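Local coordinates for protein beta-glucosidase (Chaetomella raphigera, PDB 6JXG) that probably hydrolyses terminal, non-reducing beta-D-glucosyl residues with release of beta-D-glucose, as a secreted family 3 glycoside hydrolase of cellulose breakdown, at residues I612-T617 and F668-K673; E53-D58 and V304-W309. One frame throughout, in Å; residues are numbered along the deposited sequence.

Contact 1: I612-T617 and F668-K673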
ATOM      1  N   ILE A 612      23.665   0.593  -8.351  1.00 15.21           N
ATOM      2  CA  ILE A 612      23.202   1.401  -9.441  1.00 15.82           C
ATOM      3  C   ILE A 612      24.132   1.163 -10.640  1.00 17.32           C
ATOM      4  O   ILE A 612      25.326   1.355 -10.526  1.00 19.28           O
ATOM      5  CB  ILE A 612      23.166   2.840  -9.042  1.00 17.29           C
ATOM      6  CG1 ILE A 612      22.160   3.044  -7.895  1.00 18.88           C
ATOM      7  CG2 ILE A 612      22.839   3.712 -10.252  1.00 16.47           C
ATOM      8  CD1 ILE A 612      20.727   2.775  -8.324  1.00 19.25           C
ATOM      9  N   VAL A 613      23.613   0.637 -11.735  1.00 15.64           N
ATOM     10  CA  VAL A 613      24.439   0.321 -12.917  1.00 17.08           C
ATOM     11  C   VAL A 613      24.222   1.286 -14.070  1.00 17.05           C
ATOM     12  O   VAL A 613      25.039   1.343 -14.975  1.00 16.42           O
ATOM     13  CB  VAL A 613      24.276  -1.142 -13.372  1.00 18.58           C
ATOM     14  CG1 VAL A 613      24.730  -2.074 -12.227  1.00 19.52           C
ATOM     15  CG2 VAL A 613      22.852  -1.488 -13.734  1.00 21.04           C
ATOM     16  N   ALA A 614      23.139   2.065 -14.060  1.00 15.48           N
ATOM     17  CA  ALA A 614      22.840   2.938 -15.201  1.00 14.95           C
ATOM     18  C   ALA A 614      21.937   4.058 -14.776  1.00 15.43           C
ATOM     19  O   ALA A 614      21.259   3.973 -13.765  1.00 13.59           O
ATOM     20  CB  ALA A 614      22.144   2.142 -16.297  1.00 14.74           C
ATOM     21  N   THR A 615      21.943   5.148 -15.539  1.00 17.32           N
ATOM     22  CA  THR A 615      21.097   6.255 -15.233  1.00 16.55           C
ATOM     23  C   THR A 615      20.521   6.800 -16.538  1.00 15.89           C
ATOM     24  O   THR A 615      21.235   6.883 -17.541  1.00 15.05           O
ATOM     25  CB  THR A 615      21.928   7.368 -14.591  1.00 16.85           C
ATOM     26  OG1 THR A 615      22.337   6.945 -13.310  1.00 17.44           O
ATOM     27  CG2 THR A 615      21.109   8.613 -14.362  1.00 15.62           C
ATOM     28  N   VAL A 616      19.238   7.170 -16.489  1.00 13.83           N
ATOM     29  CA  VAL A 616      18.516   7.721 -17.625  1.00 14.80           C
ATOM     30  C   VAL A 616      18.018   9.111 -17.199  1.00 15.82           C
ATOM     31  O   VAL A 616      17.614   9.286 -15.994  1.00 15.02           O
ATOM     32  CB  VAL A 616      17.324   6.798 -17.976  1.00 14.89           C
ATOM     33  CG1 VAL A 616      16.367   7.425 -18.973  1.00 14.97           C
ATOM     34  CG2 VAL A 616      17.821   5.430 -18.408  1.00 16.94           C
ATOM     35  N   THR A 617      18.080  10.112 -18.118  1.00 13.97           N
ATOM     36  CA  THR A 617      17.514  11.378 -17.827  1.00 15.09           C
ATOM     37  C   THR A 617      16.671  11.900 -18.949  1.00 16.23           C
ATOM     38  O   THR A 617      16.726  11.401 -20.072  1.00 14.27           O
ATOM     39  CB  THR A 617      18.522  12.475 -17.419  1.00 16.28           C
ATOM     40  OG1 THR A 617      19.239  12.944 -18.562  1.00 16.24           O
ATOM     41  CG2 THR A 617      19.512  11.917 -16.357  1.00 15.49           C
ATOM     42  N   PHE A 668      16.378   8.898 -13.572  1.00 11.95           N
ATOM     43  CA  PHE A 668      15.997   7.553 -13.168  1.00 11.66           C
ATOM     44  C   PHE A 668      17.274   6.752 -12.959  1.00 12.81           C
ATOM     45  O   PHE A 668      17.940   6.476 -13.933  1.00 11.55           O
ATOM     46  CB  PHE A 668      15.116   6.840 -14.241  1.00 11.37           C
ATOM     47  CG  PHE A 668      14.020   7.716 -14.792  1.00 11.69           C
ATOM     48  CD1 PHE A 668      12.914   8.067 -13.981  1.00 12.74           C
ATOM     49  CD2 PHE A 668      14.129   8.287 -16.043  1.00 11.75           C
ATOM     50  CE1 PHE A 668      11.860   8.853 -14.482  1.00 12.06           C
ATOM     51  CE2 PHE A 668      13.102   9.158 -16.518  1.00 13.10           C
ATOM     52  CZ  PHE A 668      11.953   9.420 -15.741  1.00 13.71           C
ATOM     53  N   ASN A 669      17.565   6.356 -11.714  1.00 12.00           N
ATOM     54  CA  ASN A 669      18.708   5.465 -11.421  1.00 13.61           C
ATOM     55  C   ASN A 669      18.297   3.999 -11.373  1.00 13.45           C
ATOM     56  O   ASN A 669      17.345   3.617 -10.649  1.00 13.60           O
ATOM     57  CB  ASN A 669      19.344   5.912 -10.113  1.00 14.10           C
ATOM     58  CG  ASN A 669      19.895   7.307 -10.197  1.00 16.15           C
ATOM     59  OD1 ASN A 669      20.661   7.632 -11.126  1.00 14.88           O
ATOM     60  ND2 ASN A 669      19.491   8.162  -9.264  1.00 16.65           N
ATOM     61  N   LEU A 670      18.964   3.195 -12.190  1.00 12.77           N
ATOM     62  CA  LEU A 670      18.613   1.817 -12.386  1.00 14.13           C
ATOM     63  C   LEU A 670      19.546   0.886 -11.612  1.00 15.98           C
ATOM     64  O   LEU A 670      20.802   0.982 -11.699  1.00 16.77           O
ATOM     65  CB  LEU A 670      18.646   1.430 -13.874  1.00 13.34           C
ATOM     66  CG  LEU A 670      17.616   2.126 -14.729  1.00 13.83           C
ATOM     67  CD1 LEU A 670      18.001   1.996 -16.217  1.00 15.08           C
ATOM     68  CD2 LEU A 670      16.249   1.492 -14.488  1.00 13.58           C
ATOM     69  N   ARG A 671      18.934   0.031 -10.814  1.00 14.08           N
ATOM     70  CA  ARG A 671      19.677  -1.013 -10.117  1.00 14.12           C
ATOM     71  C   ARG A 671      19.938  -2.157 -11.088  1.00 12.94           C
ATOM     72  O   ARG A 671      19.187  -2.359 -12.033  1.00 12.82           O
ATOM     73  CB  ARG A 671      18.847  -1.534  -8.931  1.00 13.69           C
ATOM     74  CG  ARG A 671      18.588  -0.520  -7.822  1.00 13.02           C
ATOM     75  CD  ARG A 671      17.519  -1.019  -6.888  1.00 13.60           C
ATOM     76  NE  ARG A 671      16.242  -1.224  -7.603  1.00 14.31           N
ATOM     77  CZ  ARG A 671      15.150  -1.630  -6.981  1.00 16.87           C
ATOM     78  NH1 ARG A 671      15.147  -1.834  -5.662  1.00 17.41           N
ATOM     79  NH2 ARG A 671      14.078  -1.867  -7.678  1.00 18.15           N
ATOM     80  N   ARG A 672      20.940  -2.960 -10.838  1.00 14.13           N
ATOM     81  CA  ARG A 672      21.130  -4.140 -11.642  1.00 13.81           C
ATOM     82  C   ARG A 672      19.876  -4.987 -11.715  1.00 14.55           C
ATOM     83  O   ARG A 672      19.526  -5.515 -12.766  1.00 13.86           O
ATOM     84  CB  ARG A 672      22.336  -4.976 -11.071  1.00 15.40           C
ATOM     85  CG  ARG A 672      22.563  -6.287 -11.799  1.00 16.33           C
ATOM     86  CD  ARG A 672      24.016  -6.881 -11.724  1.00 21.21           C
ATOM     87  NE  ARG A 672      24.801  -6.164 -10.776  1.00 28.83           N
ATOM     88  CZ  ARG A 672      25.872  -5.419 -10.952  1.00 26.81           C
ATOM     89  NH1 ARG A 672      26.539  -5.289 -12.067  1.00 26.82           N
ATOM     90  NH2 ARG A 672      26.304  -4.816  -9.885  1.00 33.10           N
ATOM     91  N   LYS A 673      19.180  -5.151 -10.571  1.00 14.21           N
ATOM     92  CA  LYS A 673      17.937  -5.922 -10.507  1.00 12.99           C
ATOM     93  C   LYS A 673      16.875  -5.387 -11.457  1.00 13.23           C
ATOM     94  O   LYS A 673      16.077  -6.141 -11.960  1.00 13.73           O
ATOM     95  CB  LYS A 673      17.373  -5.931  -9.068  1.00 14.05           C
ATOM     96  CG  LYS A 673      16.347  -7.019  -8.888  1.00 15.84           C
ATOM     97  CD  LYS A 673      15.844  -7.078  -7.419  1.00 16.03           C
ATOM     98  CE  LYS A 673      14.921  -8.244  -7.177  1.00 16.16           C
ATOM     99  NZ  LYS A 673      14.389  -8.346  -5.781  1.00 15.56           N
TER
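Val616 and Phe668 face each other as an antiparallel hydrogen-bonded pair, Val616 N reaching Phe668 O at 2.9 Å while Phe668 N returns a bond to Val616 O. Their side chains belong to the tightly packed face, with Ala614 and Leu670. Val616 CG1 meets Phe668 CD2 at 3.8 Å, and its CG2 lies 4.1 Å from Leu670 CD1, which also touches the methyl of Ala614. Branched and aromatic residues suit this buried side, where Phe668 and Leu670 also pack on Leu634 of strand 628-637. Strand 663-671, which falls in the fibronectin type III-like family, edges a three-stranded antiparallel sheet, and a classic beta bulge interrupts its pairing with 612-622: Val613 and Ala614 both confront Leu670, whose O takes a 2.8 Å bond from Val613 N and a weak one from Ala614 N. At the bulge, buried Val613 lays CG1 over one face of the Arg672 guanidinium, toward its rim, 3.7 Å from NH1, while Arg672 NH2 forms a salt bridge with Asp611. The other face is looser, and Ile612 and Asn669 are exposed to solvent there. Thr615 chi1 of -69° turns OG1 to the Asn669 side chain, donating to OD1 at 2.8 Å in the carbonyl plane; hydroxyl and amide suit a partly open face. Ile612 reaches over with CD1, 3.9 Å from Asn669 CB.

Contact 2: E53-D58 and V304-W309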
ATOM      1  N   GLU A  53       6.896  -5.708  27.868  1.00 15.29           N
ATOM      2  CA  GLU A  53       5.843  -6.466  27.296  1.00 16.55           C
ATOM      3  C   GLU A  53       5.677  -5.992  25.838  1.00 15.45           C
ATOM      4  O   GLU A  53       4.951  -5.040  25.575  1.00 15.47           O
ATOM      5  CB  GLU A  53       4.583  -6.270  28.134  1.00 17.84           C
ATOM      6  CG  GLU A  53       3.381  -7.097  27.721  1.00 17.76           C
ATOM      7  CD  GLU A  53       2.183  -6.916  28.633  1.00 19.57           C
ATOM      8  OE1 GLU A  53       1.041  -7.167  28.241  1.00 18.64           O
ATOM      9  OE2 GLU A  53       2.399  -6.545  29.756  1.00 21.95           O
ATOM     10  N   LEU A  54       6.340  -6.642  24.878  1.00 15.08           N
ATOM     11  CA  LEU A  54       6.354  -6.124  23.501  1.00 13.52           C
ATOM     12  C   LEU A  54       4.951  -5.914  22.944  1.00 13.52           C
ATOM     13  O   LEU A  54       4.108  -6.823  23.034  1.00 14.01           O
ATOM     14  CB  LEU A  54       7.138  -7.001  22.526  1.00 13.94           C
ATOM     15  CG  LEU A  54       8.629  -7.068  22.873  1.00 15.17           C
ATOM     16  CD1 LEU A  54       9.269  -8.236  22.114  1.00 17.43           C
ATOM     17  CD2 LEU A  54       9.332  -5.782  22.477  1.00 14.80           C
ATOM     18  N   CYS A  55       4.739  -4.740  22.331  1.00 12.35           N
ATOM     19  CA  CYS A  55       3.409  -4.270  21.922  1.00 13.11           C
ATOM     20  C   CYS A  55       3.383  -4.264  20.381  1.00 12.45           C
ATOM     21  O   CYS A  55       4.211  -3.563  19.745  1.00 11.39           O
ATOM     22  CB  CYS A  55       3.151  -2.868  22.474  1.00 13.53           C
ATOM     23  SG  CYS A  55       1.631  -2.065  21.816  1.00 15.25           S
ATOM     24  N   TYR A  56       2.456  -5.067  19.830  1.00 11.68           N
ATOM     25  CA  TYR A  56       2.235  -5.148  18.386  1.00 11.64           C
ATOM     26  C   TYR A  56       0.877  -4.505  18.116  1.00 12.22           C
ATOM     27  O   TYR A  56      -0.160  -4.957  18.693  1.00 10.88           O
ATOM     28  CB  TYR A  56       2.173  -6.617  17.973  1.00 11.78           C
ATOM     29  CG  TYR A  56       3.456  -7.432  18.093  1.00 11.51           C
ATOM     30  CD1 TYR A  56       4.170  -7.839  16.959  1.00 11.63           C
ATOM     31  CD2 TYR A  56       3.899  -7.864  19.297  1.00 12.07           C
ATOM     32  CE1 TYR A  56       5.287  -8.583  17.081  1.00 12.63           C
ATOM     33  CE2 TYR A  56       5.048  -8.600  19.438  1.00 11.17           C
ATOM     34  CZ  TYR A  56       5.742  -8.982  18.316  1.00 11.77           C
ATOM     35  OH  TYR A  56       6.868  -9.747  18.476  1.00 10.59           O
ATOM     36  N   GLN A  57       0.867  -3.486  17.268  1.00 10.48           N
ATOM     37  CA  GLN A  57      -0.334  -2.709  17.052  1.00 10.40           C
ATOM     38  C   GLN A  57      -0.600  -2.481  15.535  1.00 11.30           C
ATOM     39  O   GLN A  57       0.290  -2.094  14.781  1.00 11.46           O
ATOM     40  CB  GLN A  57      -0.309  -1.374  17.803  1.00 11.24           C
ATOM     41  CG  GLN A  57      -1.675  -0.700  17.899  1.00 10.20           C
ATOM     42  CD  GLN A  57      -2.566  -1.377  18.940  1.00 10.85           C
ATOM     43  OE1 GLN A  57      -2.136  -2.296  19.672  1.00 10.67           O
ATOM     44  NE2 GLN A  57      -3.814  -0.914  19.034  1.00 10.75           N
ATOM     45  N   ASP A  58      -1.855  -2.683  15.150  1.00 10.25           N
ATOM     46  CA  ASP A  58      -2.331  -2.267  13.791  1.00 10.50           C
ATOM     47  C   ASP A  58      -2.371  -0.706  13.728  1.00 10.29           C
ATOM     48  O   ASP A  58      -2.346   0.002  14.778  1.00 11.22           O
ATOM     49  CB  ASP A  58      -3.731  -2.785  13.538  1.00 10.33           C
ATOM     50  CG  ASP A  58      -3.804  -4.260  13.220  1.00 12.28           C
ATOM     51  OD1 ASP A  58      -2.922  -4.692  12.483  1.00 11.95           O
ATOM     52  OD2 ASP A  58      -4.745  -4.956  13.710  1.00 11.57           O
ATOM     53  N   VAL A 304       3.402   1.732  27.380  1.00 15.61           N
ATOM     54  CA  VAL A 304       2.013   1.759  26.957  1.00 14.84           C
ATOM     55  C   VAL A 304       1.175   2.124  28.180  1.00 15.87           C
ATOM     56  O   VAL A 304       1.292   1.428  29.189  1.00 17.60           O
ATOM     57  CB  VAL A 304       1.624   0.363  26.427  1.00 14.57           C
ATOM     58  CG1 VAL A 304       0.124   0.245  26.238  1.00 13.38           C
ATOM     59  CG2 VAL A 304       2.385   0.134  25.100  1.00 14.73           C
ATOM     60  N   THR A 305       0.340   3.169  28.101  1.00 15.36           N
ATOM     61  CA  THR A 305      -0.551   3.572  29.228  1.00 14.95           C
ATOM     62  C   THR A 305      -2.011   3.563  28.819  1.00 15.44           C
ATOM     63  O   THR A 305      -2.894   4.143  29.448  1.00 16.00           O
ATOM     64  CB  THR A 305      -0.126   4.962  29.772  1.00 16.70           C
ATOM     65  OG1 THR A 305      -0.425   5.989  28.819  1.00 17.95           O
ATOM     66  CG2 THR A 305       1.437   4.976  30.067  1.00 15.79           C
ATOM     67  N   TRP A 306      -2.297   2.884  27.713  1.00 14.77           N
ATOM     68  CA  TRP A 306      -3.614   2.865  27.160  1.00 13.53           C
ATOM     69  C   TRP A 306      -4.031   1.377  26.898  1.00 13.39           C
ATOM     70  O   TRP A 306      -3.205   0.447  27.039  1.00 12.04           O
ATOM     71  CB  TRP A 306      -3.681   3.619  25.808  1.00 13.72           C
ATOM     72  CG  TRP A 306      -2.574   3.300  24.923  1.00 12.69           C
ATOM     73  CD1 TRP A 306      -1.414   3.905  24.895  1.00 13.29           C
ATOM     74  CD2 TRP A 306      -2.497   2.226  23.987  1.00 12.96           C
ATOM     75  NE1 TRP A 306      -0.571   3.314  24.013  1.00 13.22           N
ATOM     76  CE2 TRP A 306      -1.235   2.271  23.420  1.00 12.23           C
ATOM     77  CE3 TRP A 306      -3.387   1.222  23.570  1.00 12.71           C
ATOM     78  CZ2 TRP A 306      -0.809   1.354  22.484  1.00 12.38           C
ATOM     79  CZ3 TRP A 306      -2.943   0.299  22.597  1.00 11.51           C
ATOM     80  CH2 TRP A 306      -1.728   0.416  22.027  1.00 10.85           C
ATOM     81  N   SER A 307      -5.279   1.177  26.542  1.00 12.08           N
ATOM     82  CA  SER A 307      -5.728  -0.157  26.079  1.00 13.04           C
ATOM     83  C   SER A 307      -6.471  -0.050  24.775  1.00 13.83           C
ATOM     84  O   SER A 307      -7.293   0.859  24.559  1.00 13.76           O
ATOM     85  CB  SER A 307      -6.646  -0.815  27.151  1.00 13.77           C
ATOM     86  OG  SER A 307      -7.141  -2.121  26.883  1.00 15.64           O
ATOM     87  N   SER A 308      -6.272  -1.062  23.912  1.00 13.89           N
ATOM     88  CA  SER A 308      -7.125  -1.234  22.722  1.00 13.51           C
ATOM     89  C   SER A 308      -8.575  -1.489  23.045  1.00 13.25           C
ATOM     90  O   SER A 308      -9.442  -1.291  22.195  1.00 13.95           O
ATOM     91  CB  SER A 308      -6.554  -2.415  21.915  1.00 13.28           C
ATOM     92  OG  SER A 308      -5.251  -2.083  21.362  1.00 12.07           O
ATOM     93  N   TRP A 309      -8.877  -1.986  24.245  1.00 12.86           N
ATOM     94  CA  TRP A 309     -10.182  -2.609  24.502  1.00 13.20           C
ATOM     95  C   TRP A 309     -11.052  -1.730  25.453  1.00 13.95           C
ATOM     96  O   TRP A 309     -12.156  -2.101  25.790  1.00 14.02           O
ATOM     97  CB  TRP A 309      -9.999  -4.009  25.106  1.00 13.50           C
ATOM     98  CG  TRP A 309      -8.798  -4.724  24.563  1.00 12.96           C
ATOM     99  CD1 TRP A 309      -7.648  -5.039  25.221  1.00 14.06           C
ATOM    100  CD2 TRP A 309      -8.590  -5.102  23.193  1.00 13.05           C
ATOM    101  NE1 TRP A 309      -6.730  -5.610  24.356  1.00 13.72           N
ATOM    102  CE2 TRP A 309      -7.306  -5.706  23.116  1.00 13.95           C
ATOM    103  CE3 TRP A 309      -9.380  -5.057  22.053  1.00 13.94           C
ATOM    104  CZ2 TRP A 309      -6.786  -6.127  21.944  1.00 14.46           C
ATOM    105  CZ3 TRP A 309      -8.873  -5.539  20.893  1.00 15.38           C
ATOM    106  CH2 TRP A 309      -7.613  -6.080  20.841  1.00 15.54           C
TER
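Strand 55-57 belongs to the sheet of the N-terminal family 3 domain, in the TIM-barrel clan, and here the side chains of Cys55 and Gln57 reach from it to the irregular loop 304-309. Both residues point toward the loop, as alternate positions of a strand do. The Gln57 amide makes the hydrogen bond of the contact: NE2 donates to Ser308 OG at 3.0 Å, nearly straight at 164° and close to the amide plane, and Ser308 OG is also hydrogen-bonded to Pro38 O. With CG anti to the backbone N (chi1 -165°) and a bend at chi2, the amide reaches the rim of the Trp306 indole. OE1 lies at that edge, in the ring plane, 3.6 Å from CH2, with amide and ring planes 80° apart. Each end of this buried amide has further partners, OE1 accepting from Val40 N and NE2 donating to Arg64 O. A leucine in its place would probably leave Ser308 OG without this donor and Val40 N without its acceptor. Val304 lays CG1 over one face of the indole, 3.7 Å above its plane, and its CG2 touches Cys55 SG at 4.0 Å, so valine and tryptophan make a compact apolar partner for the sulfur. Cys55 SG, 4.2 Å from Trp306 CH2 and oblique to the ring, thus adds a cysteine sulfur-aromatic contact beside its disulfide with Cys39, where a loop packs on a strand of the TIM-barrel-clan domain.

From the N terminus, after two helices and the short strand 41-42, the chain forms strand 55-57 in the sheet of the N-terminal domain, and contact 2 closes a long loop of 245 residues when segment 304-309 returns to it, after helix 278-294 and before helix 323-332. The chain then runs on through the sheet of the C-terminal family 3 region before strand 612-622 opens contact 1. That contact closes after only 50 residues, many of them in strands, and joins neighbouring strands of one sheet. The two loops follow in series, neither nesting nor crossing. The centres of contact 1 and contact 2 lie about 42 Å apart, on opposite sides of the chain's centre.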